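Local atomic coordinates of purine nucleosidase, (IunH-1) (Sulfolobus solfataricus, PDB entry 3T8J), a protein that belongs to the nucleosidase family of alpha/beta proteins, built round a mixed, largely parallel beta-sheet, and carries a bound sodium ion. Residues H236-D247 with I295-I304. Residues are numbered along the deposited sequence; the frame is centred on the assembly and turned at random.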
loop_
_atom_site.group_PDB
_atom_site.type_symbol
_atom_site.label_atom_id
_atom_site.label_comp_id
_atom_site.label_asym_id
_atom_site.label_seq_id
_atom_site.Cartn_x
_atom_site.Cartn_y
_atom_site.Cartn_z
ATOM N N HIS A 236 6.466 31.202 11.011
ATOM C CA HIS A 236 5.093 31.727 11.059
ATOM C C HIS A 236 4.249 31.065 9.949
ATOM O O HIS A 236 3.799 31.732 9.010
ATOM C CB HIS A 236 5.110 33.252 10.864
ATOM C CG HIS A 236 5.250 34.045 12.132
ATOM N ND1 HIS A 236 4.377 33.920 13.193
ATOM C CD2 HIS A 236 6.108 35.044 12.470
ATOM C CE1 HIS A 236 4.712 34.779 14.143
ATOM N NE2 HIS A 236 5.761 35.472 13.732
ATOM N N PRO A 237 4.031 29.744 10.047
ATOM C CA PRO A 237 3.314 29.064 8.969
ATOM C C PRO A 237 1.922 29.640 8.716
ATOM O O PRO A 237 1.542 29.918 7.554
ATOM C CB PRO A 237 3.252 27.597 9.443
ATOM C CG PRO A 237 3.422 27.660 10.922
ATOM C CD PRO A 237 4.342 28.842 11.170
ATOM N N ASP A 238 1.134 29.799 9.771
ATOM C CA ASP A 238 -0.246 30.283 9.638
ATOM C C ASP A 238 -0.316 31.789 9.406
ATOM O O ASP A 238 -1.121 32.258 8.599
ATOM C CB ASP A 238 -1.050 29.878 10.881
ATOM C CG ASP A 238 -0.944 28.401 11.168
ATOM O OD1 ASP A 238 -0.841 27.589 10.215
ATOM O OD2 ASP A 238 -0.938 28.013 12.362
ATOM N N ALA A 239 0.541 32.549 10.078
ATOM C CA ALA A 239 0.511 33.993 9.928
ATOM C C ALA A 239 0.949 34.440 8.530
ATOM O O ALA A 239 0.417 35.414 8.000
ATOM C CB ALA A 239 1.363 34.667 11.038
ATOM N N ILE A 240 1.890 33.717 7.919
ATOM C CA ILE A 240 2.251 33.973 6.522
ATOM C C ILE A 240 1.084 33.664 5.581
ATOM O O ILE A 240 0.787 34.457 4.663
ATOM C CB ILE A 240 3.530 33.212 6.111
ATOM C CG1 ILE A 240 4.759 33.846 6.754
ATOM C CG2 ILE A 240 3.703 33.227 4.573
ATOM C CD1 ILE A 240 6.066 33.001 6.621
ATOM N N THR A 241 0.413 32.528 5.803
ATOM C CA THR A 241 -0.742 32.160 4.990
ATOM C C THR A 241 -1.803 33.261 5.070
ATOM O O THR A 241 -2.357 33.688 4.063
ATOM C CB THR A 241 -1.340 30.819 5.444
ATOM O OG1 THR A 241 -0.316 29.804 5.370
ATOM C CG2 THR A 241 -2.557 30.418 4.581
ATOM N N THR A 242 -2.071 33.708 6.286
ATOM C CA THR A 242 -3.061 34.752 6.552
ATOM C C THR A 242 -2.674 36.091 5.909
ATOM O O THR A 242 -3.508 36.792 5.329
ATOM C CB THR A 242 -3.263 34.923 8.080
ATOM O OG1 THR A 242 -3.595 33.652 8.669
ATOM C CG2 THR A 242 -4.381 35.912 8.393
ATOM N N ALA A 243 -1.398 36.445 6.024
ATOM C CA ALA A 243 -0.891 37.695 5.445
ATOM C C ALA A 243 -1.071 37.689 3.930
ATOM O O ALA A 243 -1.448 38.707 3.356
ATOM C CB ALA A 243 0.589 37.938 5.838
ATOM N N ILE A 244 -0.797 36.552 3.292
ATOM C CA ILE A 244 -0.982 36.424 1.836
ATOM C C ILE A 244 -2.481 36.497 1.499
ATOM O O ILE A 244 -2.882 37.110 0.489
ATOM C CB ILE A 244 -0.355 35.112 1.315
ATOM C CG1 ILE A 244 1.166 35.179 1.386
ATOM C CG2 ILE A 244 -0.810 34.801 -0.115
ATOM C CD1 ILE A 244 1.808 33.804 1.243
ATOM N N ALA A 245 -3.339 35.889 2.331
ATOM C CA ALA A 245 -4.795 35.996 2.085
ATOM C C ALA A 245 -5.256 37.453 2.108
ATOM O O ALA A 245 -6.031 37.896 1.254
ATOM C CB ALA A 245 -5.582 35.155 3.089
ATOM N N ILE A 246 -4.723 38.234 3.036
ATOM C CA ILE A 246 -5.043 39.668 3.141
ATOM C C ILE A 246 -4.460 40.496 1.986
ATOM O O ILE A 246 -5.170 41.326 1.379
ATOM C CB ILE A 246 -4.536 40.239 4.503
ATOM C CG1 ILE A 246 -5.308 39.615 5.667
ATOM C CG2 ILE A 246 -4.650 41.762 4.542
ATOM C CD1 ILE A 246 -4.614 39.753 7.064
ATOM N N ASP A 247 -3.180 40.276 1.697
ATOM C CA ASP A 247 -2.432 41.010 0.660
ATOM C C ASP A 247 -1.642 40.029 -0.200
ATOM O O ASP A 247 -0.572 39.570 0.187
ATOM C CB ASP A 247 -1.476 42.003 1.337
ATOM C CG ASP A 247 -0.624 42.787 0.347
ATOM O OD1 ASP A 247 -0.766 42.599 -0.883
ATOM O OD2 ASP A 247 0.192 43.621 0.811
ATOM N N ILE A 295 8.015 34.353 -0.837
ATOM C CA ILE A 295 7.369 35.545 -0.274
ATOM C C ILE A 295 8.378 36.701 -0.159
ATOM O O ILE A 295 9.590 36.504 -0.265
ATOM C CB ILE A 295 6.692 35.304 1.120
ATOM C CG1 ILE A 295 7.713 35.259 2.256
ATOM C CG2 ILE A 295 5.845 34.014 1.121
ATOM C CD1 ILE A 295 7.106 35.405 3.610
ATOM N N ASN A 296 7.832 37.896 0.027
ATOM C CA ASN A 296 8.594 39.088 0.387
ATOM C C ASN A 296 8.631 39.189 1.911
ATOM O O ASN A 296 7.634 39.558 2.538
ATOM C CB ASN A 296 7.934 40.330 -0.241
ATOM C CG ASN A 296 8.745 41.603 -0.027
ATOM O OD1 ASN A 296 9.295 41.840 1.050
ATOM N ND2 ASN A 296 8.818 42.435 -1.061
ATOM N N LYS A 297 9.775 38.837 2.511
ATOM C CA LYS A 297 9.896 38.801 3.971
ATOM C C LYS A 297 9.658 40.171 4.598
ATOM O O LYS A 297 9.006 40.267 5.646
ATOM C CB LYS A 297 11.259 38.284 4.435
ATOM C CG LYS A 297 11.192 37.840 5.904
ATOM C CD LYS A 297 12.502 37.681 6.611
ATOM C CE LYS A 297 12.182 37.415 8.087
ATOM N NZ LYS A 297 13.363 37.285 8.924
ATOM N N LYS A 298 10.195 41.209 3.969
ATOM C CA LYS A 298 10.084 42.562 4.495
ATOM C C LYS A 298 8.620 42.970 4.595
ATOM O O LYS A 298 8.183 43.482 5.628
ATOM C CB LYS A 298 10.850 43.548 3.612
ATOM C CG LYS A 298 10.732 44.999 4.054
ATOM C CD LYS A 298 11.694 45.881 3.282
ATOM C CE LYS A 298 11.504 47.356 3.617
ATOM N NZ LYS A 298 12.393 48.237 2.810
ATOM N N SER A 299 7.860 42.710 3.533
ATOM C CA SER A 299 6.435 43.039 3.520
ATOM C C SER A 299 5.667 42.268 4.592
ATOM O O SER A 299 4.793 42.833 5.244
ATOM C CB SER A 299 5.822 42.778 2.138
ATOM O OG SER A 299 6.368 43.648 1.169
ATOM N N PHE A 300 6.000 40.989 4.771
ATOM C CA PHE A 300 5.343 40.183 5.785
ATOM C C PHE A 300 5.607 40.737 7.183
ATOM O O PHE A 300 4.682 40.935 7.968
ATOM C CB PHE A 300 5.784 38.716 5.709
ATOM C CG PHE A 300 5.354 37.920 6.898
ATOM C CD1 PHE A 300 4.013 37.737 7.180
ATOM C CD2 PHE A 300 6.285 37.393 7.766
ATOM C CE1 PHE A 300 3.604 37.032 8.294
ATOM C CE2 PHE A 300 5.890 36.694 8.892
ATOM C CZ PHE A 300 4.543 36.515 9.165
ATOM N N MET A 301 6.867 41.021 7.491
ATOM C CA MET A 301 7.206 41.514 8.829
ATOM C C MET A 301 6.623 42.894 9.106
ATOM O O MET A 301 6.326 43.227 10.244
ATOM C CB MET A 301 8.717 41.492 9.056
ATOM C CG MET A 301 9.291 40.087 9.184
ATOM S SD MET A 301 8.583 39.105 10.531
ATOM C CE MET A 301 9.261 39.923 11.981
ATOM N N GLU A 302 6.429 43.690 8.063
ATOM C CA GLU A 302 5.731 44.965 8.233
ATOM C C GLU A 302 4.298 44.757 8.766
ATOM O O GLU A 302 3.846 45.531 9.621
ATOM C CB GLU A 302 5.748 45.774 6.930
ATOM C CG GLU A 302 7.137 46.306 6.600
ATOM C CD GLU A 302 7.204 47.116 5.304
ATOM O OE1 GLU A 302 6.243 47.061 4.499
ATOM O OE2 GLU A 302 8.225 47.816 5.094
ATOM N N LYS A 303 3.604 43.717 8.282
ATOM C CA LYS A 303 2.262 43.381 8.779
ATOM C C LYS A 303 2.324 42.935 10.233
ATOM O O LYS A 303 1.444 43.252 11.028
ATOM C CB LYS A 303 1.589 42.264 7.955
ATOM C CG LYS A 303 1.084 42.616 6.576
ATOM C CD LYS A 303 -0.057 43.642 6.593
ATOM C CE LYS A 303 -0.692 43.806 5.200
ATOM N NZ LYS A 303 0.339 43.722 4.084
ATOM N N ILE A 304 3.370 42.187 10.590
ATOM C CA ILE A 304 3.522 41.727 11.973
ATOM C C ILE A 304 3.787 42.903 12.942
ATOM O O ILE A 304 3.126 43.033 13.977
ATOM C CB ILE A 304 4.654 40.665 12.083
ATOM C CG1 ILE A 304 4.290 39.386 11.300
ATOM C CG2 ILE A 304 4.988 40.359 13.544
ATOM C CD1 ILE A 304 3.066 38.662 11.797
#
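Phe-300 lays its ring against helix 237-246, with Ile-240 crossing one face and Ala-243 at the edge: Ile-240 CG1 sits 3.6 Å from the centroid of the Phe-300 ring, 12° off the ring normal, a CH-pi contact over the centre. Ile-304 CG1, from the helix of Phe-300 itself, covers the opposite face nearer the rim, so the ring is sandwiched between two isoleucines. Ala-243 CB meets the ring edge at Phe-300 CD1, 3.7 Å away, and His-236 CB approaches Phe-300 CZ at 3.7 Å. The Phe-300 side chain extends with CG anti to its backbone N (chi1 168°), which carries the ring across to this surface. The His-236 ring stands obliquely to it, while its two nitrogens are hydrogen-bonded to Asp-13 and Tyr-214. On the Ile-240 side, the aliphatic layer continues into Ile-295, whose CD1 lies 4.0 Å from Ile-240 CD1 and whose CG2 lies 4.0 Å from Ile-244 CD1; both pairs cross at about a right angle. At the more open end, Lys-303, its chain bent at chi2 and chi4, reaches Asp-247 OD2 with NZ at 3.3 Å, a weak hydrogen bond within a salt bridge; the other carboxylate oxygen, OD1, is bonded to Ser-249. The axes of 237-246 and 297-304 cross at 96°, 10.4 Å apart at their closest approach. This buried, nearly perpendicular packing lays the helix that follows strand 289-295 of the mixed sheet across helix 237-246, which also packs on helix 12-23, helix 187-190 and strand 141-147.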